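Long-range contacts in Blo t 1 allergen (Blomia tropicalis, PDB 5JT8), which is a mite allergen of the papain family, probably a cysteine protease made as a precursor with an inhibitory propeptide: residues Lys103-Asn108 against Gln230-Ser235; Gly248-Tyr253 against Asn326-Ala331; Leu264-Leu269 against Trp307-Tyr312. All blocks are in the same frame, centred on the assembly; numbering follows the deposited sequence. Where two conformers were deposited one is given.

Following the chain from the N terminus, the first helices are those of the propeptide-like part, and Lys103-Asn108 comes in the run after helix 94-100. Contact 1 opens here and closes on Gln230-Ser235, looping off more than 120 residues that include much of the helical half of a papain fold. The chain then enters helix 237-247, and contact 2 opens directly after it; it closes on the C-terminal strand at Asn326-Ala331. Contact 3 falls wholly within that second loop, and no pair of contacts crosses. Contacts 1 and 2 touch through Leu231 and Val328, whereas contact 3 lies about 20 Å from contact 2, centre to centre, although both reach the same mixed sheet.

Contact 1 of 3, residues Lys103-Asn108 against Gln230-Ser235; sequences KEPLIN and QLRYHS. Unlike the reference sequence in segment 230-235: His234 (reference Gln).
Leu231 opens the contact by setting its CD2 methyl 4.0 Å from Leu106 CD2. The two leucines meet at an angle, and both also rest on Thr243 of helix 237-247. At Arg232 the backbone takes part first: its N donates to a water at 3.0 Å, and that water donates to Glu104 O at 2.7 Å, so a single solvent molecule joins the two main chains where no direct hydrogen bond does. Arg232 CB lies 3.5 Å from Glu104 O. CG anti to the backbone N (chi1 167°) and a chain extended as far as NE then bring Arg232 CD to 3.6 Å from Pro105 N; Lys103 O lies near the guanidinium plane at its edge, too far for a hydrogen bond. Lys103-Asn108 belongs to the connection from helix 94-100 to strand 117-118, which in papain-type precursors leads from the propeptide to the mature enzyme, and runs across the surface with Leu106 N bonded to Asp239. From Arg232 the second segment folds into a type II beta turn with Tyr233 and His234 at its corners. Ser235 OG braces it, donating to Arg232 O at 2.6 Å, while Ser235 O accepts from the Asn325 side chain.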
loop_
_atom_site.group_PDB
_atom_site.type_symbol
_atom_site.label_atom_id
_atom_site.label_comp_id
_atom_site.label_asym_id
_atom_site.label_seq_id
_atom_site.Cartn_x
_atom_site.Cartn_y
_atom_site.Cartn_z
ATOM N N LYS A 103 -13.301 5.063 18.194
ATOM C CA LYS A 103 -14.530 5.827 17.970
ATOM C C LYS A 103 -14.305 7.328 18.153
ATOM O O LYS A 103 -15.113 8.133 17.708
ATOM C CB LYS A 103 -15.649 5.347 18.913
ATOM C CG LYS A 103 -15.968 3.865 18.766
ATOM C CD LYS A 103 -16.149 3.496 17.296
ATOM C CE LYS A 103 -16.406 1.999 17.112
ATOM N NZ LYS A 103 -15.198 1.151 17.391
ATOM N N GLU A 104 -13.198 7.696 18.790
ATOM C CA GLU A 104 -12.931 9.092 19.118
ATOM C C GLU A 104 -11.651 9.574 18.461
ATOM O O GLU A 104 -10.789 8.756 18.146
ATOM C CB GLU A 104 -12.827 9.270 20.636
ATOM C CG GLU A 104 -14.130 9.025 21.362
ATOM C CD GLU A 104 -15.223 9.951 20.903
ATOM O OE1 GLU A 104 -14.942 11.154 20.702
ATOM O OE2 GLU A 104 -16.368 9.478 20.742
ATOM N N PRO A 105 -11.510 10.906 18.274
ATOM C CA PRO A 105 -10.212 11.438 17.839
ATOM C C PRO A 105 -9.188 11.247 18.945
ATOM O O PRO A 105 -9.589 10.882 20.050
ATOM C CB PRO A 105 -10.475 12.936 17.603
ATOM C CG PRO A 105 -11.933 13.133 17.757
ATOM C CD PRO A 105 -12.494 11.976 18.524
ATOM N N LEU A 106 -7.909 11.486 18.663
ATOM C CA LEU A 106 -6.895 11.521 19.714
ATOM C C LEU A 106 -7.239 12.565 20.762
ATOM O O LEU A 106 -7.862 13.589 20.447
ATOM C CB LEU A 106 -5.522 11.834 19.140
ATOM C CG LEU A 106 -5.093 10.932 17.974
ATOM C CD1 LEU A 106 -3.718 11.341 17.475
ATOM C CD2 LEU A 106 -5.108 9.460 18.393
ATOM N N ILE A 107 -6.832 12.309 22.002
ATOM C CA ILE A 107 -6.857 13.343 23.033
ATOM C C ILE A 107 -6.069 14.538 22.482
ATOM O O ILE A 107 -4.906 14.404 22.080
ATOM C CB ILE A 107 -6.267 12.839 24.381
ATOM C CG1 ILE A 107 -7.237 11.842 25.040
ATOM C CG2 ILE A 107 -5.969 14.006 25.319
ATOM C CD1 ILE A 107 -6.581 10.997 26.137
ATOM N N ASN A 108 -6.728 15.691 22.447
ATOM C CA ASN A 108 -6.339 16.784 21.552
ATOM C C ASN A 108 -5.405 17.780 22.198
ATOM O O ASN A 108 -5.595 18.996 22.078
ATOM C CB ASN A 108 -7.588 17.517 21.041
ATOM C CG ASN A 108 -7.302 18.388 19.822
ATOM O OD1 ASN A 108 -6.586 17.978 18.904
ATOM N ND2 ASN A 108 -7.857 19.600 19.815
ATOM N N GLN A 230 -6.183 0.953 15.193
ATOM C CA GLN A 230 -6.747 1.622 14.031
ATOM C C GLN A 230 -7.416 2.896 14.451
ATOM O O GLN A 230 -8.255 2.869 15.349
ATOM C CB GLN A 230 -7.749 0.729 13.336
ATOM C CG GLN A 230 -8.657 1.446 12.362
ATOM C CD GLN A 230 -9.360 0.466 11.437
ATOM O OE1 GLN A 230 -8.911 -0.659 11.272
ATOM N NE2 GLN A 230 -10.466 0.887 10.845
ATOM N N LEU A 231 -7.051 4.005 13.816
ATOM C CA LEU A 231 -7.613 5.301 14.181
ATOM C C LEU A 231 -9.082 5.428 13.739
ATOM O O LEU A 231 -9.583 4.653 12.913
ATOM C CB LEU A 231 -6.792 6.452 13.579
ATOM C CG LEU A 231 -5.312 6.666 13.956
ATOM C CD1 LEU A 231 -4.795 7.979 13.330
ATOM C CD2 LEU A 231 -5.082 6.685 15.467
ATOM N N ARG A 232 -9.755 6.411 14.328
ATOM C CA ARG A 232 -11.121 6.794 13.983
ATOM C C ARG A 232 -11.292 6.982 12.471
ATOM O O ARG A 232 -10.420 7.559 11.824
ATOM C CB ARG A 232 -11.466 8.084 14.736
ATOM C CG ARG A 232 -12.704 8.799 14.281
ATOM C CD ARG A 232 -12.827 10.144 14.983
ATOM N NE ARG A 232 -13.918 10.915 14.407
ATOM C CZ ARG A 232 -13.763 11.882 13.509
ATOM N NH1 ARG A 232 -12.553 12.233 13.099
ATOM N NH2 ARG A 232 -14.824 12.516 13.035
ATOM N N TYR A 233 -12.389 6.461 11.919
ATOM C CA TYR A 233 -12.759 6.685 10.522
ATOM C C TYR A 233 -12.783 8.181 10.240
ATOM O O TYR A 233 -13.246 8.960 11.077
ATOM C CB TYR A 233 -14.130 6.052 10.216
ATOM C CG TYR A 233 -14.526 6.079 8.742
ATOM C CD1 TYR A 233 -13.955 5.192 7.832
ATOM C CD2 TYR A 233 -15.480 6.987 8.263
ATOM C CE1 TYR A 233 -14.316 5.207 6.479
ATOM C CE2 TYR A 233 -15.846 7.007 6.917
ATOM C CZ TYR A 233 -15.256 6.117 6.030
ATOM O OH TYR A 233 -15.604 6.130 4.695
ATOM N N HIS A 234 -12.266 8.586 9.081
ATOM C CA HIS A 234 -12.148 10.012 8.748
ATOM C C HIS A 234 -11.310 10.782 9.770
ATOM O O HIS A 234 -11.685 11.883 10.166
ATOM C CB HIS A 234 -13.527 10.697 8.652
ATOM C CG HIS A 234 -14.229 10.504 7.345
ATOM N ND1 HIS A 234 -13.730 9.711 6.335
ATOM C CD2 HIS A 234 -15.401 11.004 6.886
ATOM C CE1 HIS A 234 -14.564 9.729 5.309
ATOM N NE2 HIS A 234 -15.588 10.505 5.619
ATOM N N SER A 235 -10.197 10.221 10.212
ATOM C CA SER A 235 -9.350 10.968 11.133
ATOM C C SER A 235 -8.864 12.258 10.486
ATOM O O SER A 235 -8.718 12.349 9.259
ATOM C CB SER A 235 -8.163 10.119 11.583
ATOM O OG SER A 235 -8.564 9.260 12.634
HETATM O O HOH W 1 -8.650 7.982 16.659
#

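Contact 2 of 3, residues Gly248-Tyr253 against Asn326-Ala331; sequences GPVVIY and NYVTYA. Unlike the reference sequence in segment 326-331: Tyr327 (reference Phe).
Val251 and Thr329 form the one bridge between these segments, an antiparallel hydrogen-bonded pair. Val251 N donates to Thr329 O at 3.0 Å, and Thr329 N returns to Val251 O at 2.9 Å, the straighter of the two at 161°; both donors lie in the plane of the carbonyl they reach. Val251 O also receives the CA-H of Val328, and Tyr327 O that of Ile252, with Ile252 CA 3.4 Å from Tyr327 O. Past the bridge on each side, water takes over. One accepts from Ala331 N and sits 2.9 Å from Pro249 O; another accepts from Tyr327 N at 2.8 Å and sits close to Tyr253 O. The residues flanking the bridge turn their backbone groups to other strands and loops: Val250 and Ile252 bond to Leu285 and Val283, Val328 and Tyr330 to Leu231 and Gln229. Among the side chains, Val328 has CG1 anti to its backbone N (chi1 -178°), which sends CG1 to Val250 CG2 at 3.6 Å and leaves CG2 beside Ile252 CG2 at 3.7 Å. Tyr253 lays its CB near Tyr327 CD2, while its hydroxyl is bonded to Gly185 and Ser187. Val250 and Val328 pack on helix 237-247, Val251 and Thr329 on helix 187-196. Strand 250-254 pairs with strand 281-291, part of what is the barrel domain in papain-type enzymes, and the C-terminal strand 329-332 joins strand 227-230, so this short bridge connects two sheets between two helices.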
loop_
_atom_site.group_PDB
_atom_site.type_symbol
_atom_site.label_atom_id
_atom_site.label_comp_id
_atom_site.label_asym_id
_atom_site.label_seq_id
_atom_site.Cartn_x
_atom_site.Cartn_y
_atom_site.Cartn_z
ATOM N N GLY A 248 5.364 6.014 14.470
ATOM C CA GLY A 248 6.031 5.540 13.263
ATOM C C GLY A 248 5.139 5.506 12.026
ATOM O O GLY A 248 3.995 5.978 12.061
ATOM N N PRO A 249 5.671 4.978 10.908
ATOM C CA PRO A 249 4.888 4.843 9.676
ATOM C C PRO A 249 3.594 4.078 9.921
ATOM O O PRO A 249 3.561 3.171 10.770
ATOM C CB PRO A 249 5.827 4.073 8.751
ATOM C CG PRO A 249 7.200 4.565 9.177
ATOM C CD PRO A 249 7.096 4.678 10.689
ATOM N N VAL A 250 2.538 4.473 9.216
ATOM C CA VAL A 250 1.218 3.899 9.425
ATOM C C VAL A 250 0.660 3.299 8.133
ATOM O O VAL A 250 0.978 3.764 7.040
ATOM C CB VAL A 250 0.238 4.961 9.971
ATOM C CG1 VAL A 250 0.746 5.503 11.323
ATOM C CG2 VAL A 250 0.050 6.095 8.972
ATOM N N VAL A 251 -0.139 2.245 8.273
ATOM C CA VAL A 251 -0.898 1.680 7.157
ATOM C C VAL A 251 -2.105 2.557 6.905
ATOM O O VAL A 251 -2.768 2.990 7.851
ATOM C CB VAL A 251 -1.394 0.243 7.441
ATOM C CG1 VAL A 251 -2.243 -0.281 6.274
ATOM C CG2 VAL A 251 -0.234 -0.681 7.712
ATOM N N ILE A 252 -2.375 2.838 5.635
ATOM C CA ILE A 252 -3.630 3.453 5.234
ATOM C C ILE A 252 -4.273 2.634 4.116
ATOM O O ILE A 252 -3.610 1.893 3.405
ATOM C CB ILE A 252 -3.454 4.914 4.733
ATOM C CG1 ILE A 252 -2.557 4.943 3.494
ATOM C CG2 ILE A 252 -2.851 5.806 5.811
ATOM C CD1 ILE A 252 -2.672 6.231 2.683
ATOM N N TYR A 253 -5.583 2.760 3.987
ATOM C CA TYR A 253 -6.311 2.149 2.888
ATOM C C TYR A 253 -6.874 3.228 2.004
ATOM O O TYR A 253 -7.519 4.155 2.491
ATOM C CB TYR A 253 -7.434 1.266 3.395
ATOM C CG TYR A 253 -7.005 -0.150 3.626
ATOM C CD1 TYR A 253 -6.248 -0.484 4.731
ATOM C CD2 TYR A 253 -7.348 -1.154 2.728
ATOM C CE1 TYR A 253 -5.855 -1.775 4.949
ATOM C CE2 TYR A 253 -6.954 -2.459 2.941
ATOM C CZ TYR A 253 -6.206 -2.764 4.059
ATOM O OH TYR A 253 -5.799 -4.057 4.293
ATOM N N ASN A 326 -9.268 7.349 5.816
ATOM C CA ASN A 326 -10.384 6.497 6.218
ATOM C C ASN A 326 -9.973 5.445 7.244
ATOM O O ASN A 326 -10.637 5.275 8.262
ATOM C CB ASN A 326 -11.017 5.813 4.995
ATOM C CG ASN A 326 -11.792 6.787 4.108
ATOM O OD1 ASN A 326 -12.006 7.942 4.477
ATOM N ND2 ASN A 326 -12.242 6.309 2.948
ATOM N N TYR A 327 -8.866 4.760 6.978
ATOM C CA TYR A 327 -8.477 3.583 7.749
ATOM C C TYR A 327 -6.997 3.575 8.060
ATOM O O TYR A 327 -6.211 2.849 7.438
ATOM C CB TYR A 327 -8.825 2.293 6.997
ATOM C CG TYR A 327 -10.262 2.182 6.584
ATOM C CD1 TYR A 327 -11.256 1.902 7.519
ATOM C CD2 TYR A 327 -10.635 2.345 5.255
ATOM C CE1 TYR A 327 -12.580 1.782 7.136
ATOM C CE2 TYR A 327 -11.954 2.238 4.868
ATOM C CZ TYR A 327 -12.922 1.959 5.812
ATOM O OH TYR A 327 -14.228 1.847 5.422
ATOM N N VAL A 328 -6.618 4.373 9.040
ATOM C CA VAL A 328 -5.232 4.523 9.391
ATOM C C VAL A 328 -4.923 3.672 10.620
ATOM O O VAL A 328 -5.634 3.749 11.633
ATOM C CB VAL A 328 -4.906 5.987 9.650
ATOM C CG1 VAL A 328 -3.429 6.160 9.973
ATOM C CG2 VAL A 328 -5.304 6.824 8.421
ATOM N N THR A 329 -3.869 2.866 10.523
ATOM C CA THR A 329 -3.522 1.928 11.587
ATOM C C THR A 329 -2.055 2.001 11.917
ATOM O O THR A 329 -1.225 1.923 11.017
ATOM C CB THR A 329 -3.833 0.477 11.192
ATOM O OG1 THR A 329 -5.227 0.345 10.912
ATOM C CG2 THR A 329 -3.425 -0.496 12.320
ATOM N N TYR A 330 -1.724 2.137 13.200
ATOM C CA TYR A 330 -0.321 2.059 13.610
ATOM C C TYR A 330 -0.063 0.784 14.427
ATOM O O TYR A 330 -0.998 0.121 14.885
ATOM C CB TYR A 330 0.087 3.311 14.407
ATOM C CG TYR A 330 -0.585 3.488 15.781
ATOM C CD1 TYR A 330 -1.771 4.192 15.910
ATOM C CD2 TYR A 330 -0.000 2.987 16.942
ATOM C CE1 TYR A 330 -2.370 4.385 17.155
ATOM C CE2 TYR A 330 -0.583 3.186 18.194
ATOM C CZ TYR A 330 -1.774 3.889 18.286
ATOM O OH TYR A 330 -2.372 4.099 19.507
ATOM N N ALA A 331 1.204 0.424 14.577
ATOM C CA ALA A 331 1.550 -0.736 15.377
ATOM C C ALA A 331 2.554 -0.358 16.452
ATOM O O ALA A 331 3.132 0.734 16.429
ATOM C CB ALA A 331 2.112 -1.866 14.490
HETATM O O HOH W 2 3.190 2.269 13.508
HETATM O O HOH W 3 -7.085 5.092 4.907
#

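Contact 3 of 3, residues Leu264-Leu269 against Trp307-Tyr312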
loop_
_atom_site.group_PDB
_atom_site.type_symbol
_atom_site.label_atom_id
_atom_site.label_comp_id
_atom_site.label_asym_id
_atom_site.label_seq_id
_atom_site.Cartn_x
_atom_site.Cartn_y
_atom_site.Cartn_z
ATOM N N LEU A 264 0.743 7.377 -11.234
ATOM C CA LEU A 264 1.545 8.437 -10.625
ATOM C C LEU A 264 3.048 8.221 -10.790
ATOM O O LEU A 264 3.550 7.126 -10.550
ATOM C CB LEU A 264 1.208 8.558 -9.137
ATOM C CG LEU A 264 1.841 9.713 -8.361
ATOM C CD1 LEU A 264 1.514 11.042 -9.029
ATOM C CD2 LEU A 264 1.342 9.710 -6.916
ATOM N N GLY A 265 3.750 9.269 -11.223
ATOM C CA GLY A 265 5.203 9.313 -11.180
ATOM C C GLY A 265 5.650 10.405 -10.215
ATOM O O GLY A 265 5.216 10.436 -9.063
ATOM N N ASN A 266 6.511 11.308 -10.680
ATOM C CA ASN A 266 6.881 12.495 -9.911
ATOM C C ASN A 266 5.743 13.515 -9.812
ATOM O O ASN A 266 4.865 13.565 -10.681
ATOM C CB ASN A 266 8.104 13.175 -10.536
ATOM C CG ASN A 266 9.403 12.439 -10.244
ATOM O OD1 ASN A 266 9.985 12.584 -9.169
ATOM N ND2 ASN A 266 9.872 11.659 -11.211
ATOM N N GLY A 267 5.773 14.342 -8.766
ATOM C CA GLY A 267 4.823 15.440 -8.624
ATOM C C GLY A 267 3.857 15.276 -7.462
ATOM O O GLY A 267 3.805 14.222 -6.821
ATOM N N VAL A 268 3.095 16.324 -7.163
ATOM C CA VAL A 268 2.104 16.224 -6.097
ATOM C C VAL A 268 0.707 16.112 -6.687
ATOM O O VAL A 268 0.223 17.019 -7.367
ATOM C CB VAL A 268 2.146 17.423 -5.135
ATOM C CG1 VAL A 268 1.064 17.254 -4.075
ATOM C CG2 VAL A 268 3.511 17.529 -4.497
ATOM N N LEU A 269 0.075 14.978 -6.435
ATOM C CA LEU A 269 -1.275 14.731 -6.899
ATOM C C LEU A 269 -2.258 15.603 -6.138
ATOM O O LEU A 269 -2.492 15.392 -4.945
ATOM C CB LEU A 269 -1.621 13.246 -6.735
ATOM C CG LEU A 269 -2.819 12.737 -7.538
ATOM C CD1 LEU A 269 -2.641 13.061 -9.027
ATOM C CD2 LEU A 269 -2.993 11.237 -7.329
ATOM N N TRP A 307 7.289 2.954 -9.953
ATOM C CA TRP A 307 6.106 3.790 -9.721
ATOM C C TRP A 307 6.454 5.015 -8.880
ATOM O O TRP A 307 7.385 4.981 -8.071
ATOM C CB TRP A 307 4.997 2.982 -9.032
ATOM C CG TRP A 307 3.732 3.766 -8.690
ATOM C CD1 TRP A 307 2.602 3.861 -9.443
ATOM C CD2 TRP A 307 3.479 4.527 -7.497
ATOM N NE1 TRP A 307 1.668 4.637 -8.805
ATOM C CE2 TRP A 307 2.176 5.058 -7.609
ATOM C CE3 TRP A 307 4.226 4.816 -6.351
ATOM C CZ2 TRP A 307 1.601 5.856 -6.617
ATOM C CZ3 TRP A 307 3.651 5.619 -5.363
ATOM C CH2 TRP A 307 2.354 6.128 -5.508
ATOM N N GLY A 308 5.698 6.091 -9.078
ATOM C CA GLY A 308 5.910 7.326 -8.350
ATOM C C GLY A 308 7.344 7.801 -8.491
ATOM O O GLY A 308 7.931 7.697 -9.559
ATOM N N ASN A 309 7.906 8.309 -7.399
ATOM C CA ASN A 309 9.308 8.706 -7.356
ATOM C C ASN A 309 10.127 7.679 -6.566
ATOM O O ASN A 309 10.196 7.739 -5.339
ATOM C CB ASN A 309 9.448 10.101 -6.733
ATOM C CG ASN A 309 10.870 10.650 -6.831
ATOM O OD1 ASN A 309 11.842 9.896 -6.910
ATOM N ND2 ASN A 309 10.991 11.972 -6.840
ATOM N N GLY A 310 10.765 6.750 -7.267
ATOM C CA GLY A 310 11.460 5.661 -6.600
ATOM C C GLY A 310 10.559 4.806 -5.713
ATOM O O GLY A 310 11.020 4.218 -4.732
ATOM N N GLY A 311 9.276 4.722 -6.052
ATOM C CA GLY A 311 8.360 3.845 -5.334
ATOM C C GLY A 311 7.533 4.594 -4.304
ATOM O O GLY A 311 6.643 4.020 -3.655
ATOM N N TYR A 312 7.842 5.882 -4.157
ATOM C CA TYR A 312 7.143 6.772 -3.230
ATOM C C TYR A 312 6.278 7.765 -4.005
ATOM O O TYR A 312 6.643 8.195 -5.094
ATOM C CB TYR A 312 8.150 7.513 -2.330
ATOM C CG TYR A 312 8.825 6.610 -1.309
ATOM C CD1 TYR A 312 8.233 6.366 -0.077
ATOM C CD2 TYR A 312 10.036 5.987 -1.586
ATOM C CE1 TYR A 312 8.832 5.540 0.856
ATOM C CE2 TYR A 312 10.644 5.160 -0.654
ATOM C CZ TYR A 312 10.021 4.932 0.560
ATOM O OH TYR A 312 10.601 4.115 1.501
#
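Leu264 lies across the indole of Trp307, and the tryptophan side chain can be followed outward. CB leads to CG, which is anti to the backbone N (chi1 178°), and this carries the ring to Leu264. Leu264 O hangs over one ring face, 3.6 Å from Trp307 CD1. NE1 points away to donate to Phe261 O, which helps to hold the ring's rotation. Along the six-membered ring, Trp307 CZ2 meets Leu264 CB at 3.7 Å, and Trp307 CH2, at the far end, meets Leu264 CD2 at 4.0 Å. The same Leu264 O accepts from Gly308 N at 2.8 Å, bent to 142°. Next to this bond, Gly265 and Gly308 bring their CA atoms within 3.5 Å, and Gly308 CA points one of its hydrogens to Gly265 O. The amides of Asn266 and Asn309 cross with planes 70° apart. Asn309 to Tyr312 form a type I' beta turn. Gly265 and Asn266 bond to Glu69 of the propeptide-like region, consistent with the prosegment-binding loop of papain-type precursors. Leu264 O is thus bonded by Gly308 N and packed against the indole, whose NE1 has Phe261 O, so these polar atoms are satisfied beside the apolar leucine contact.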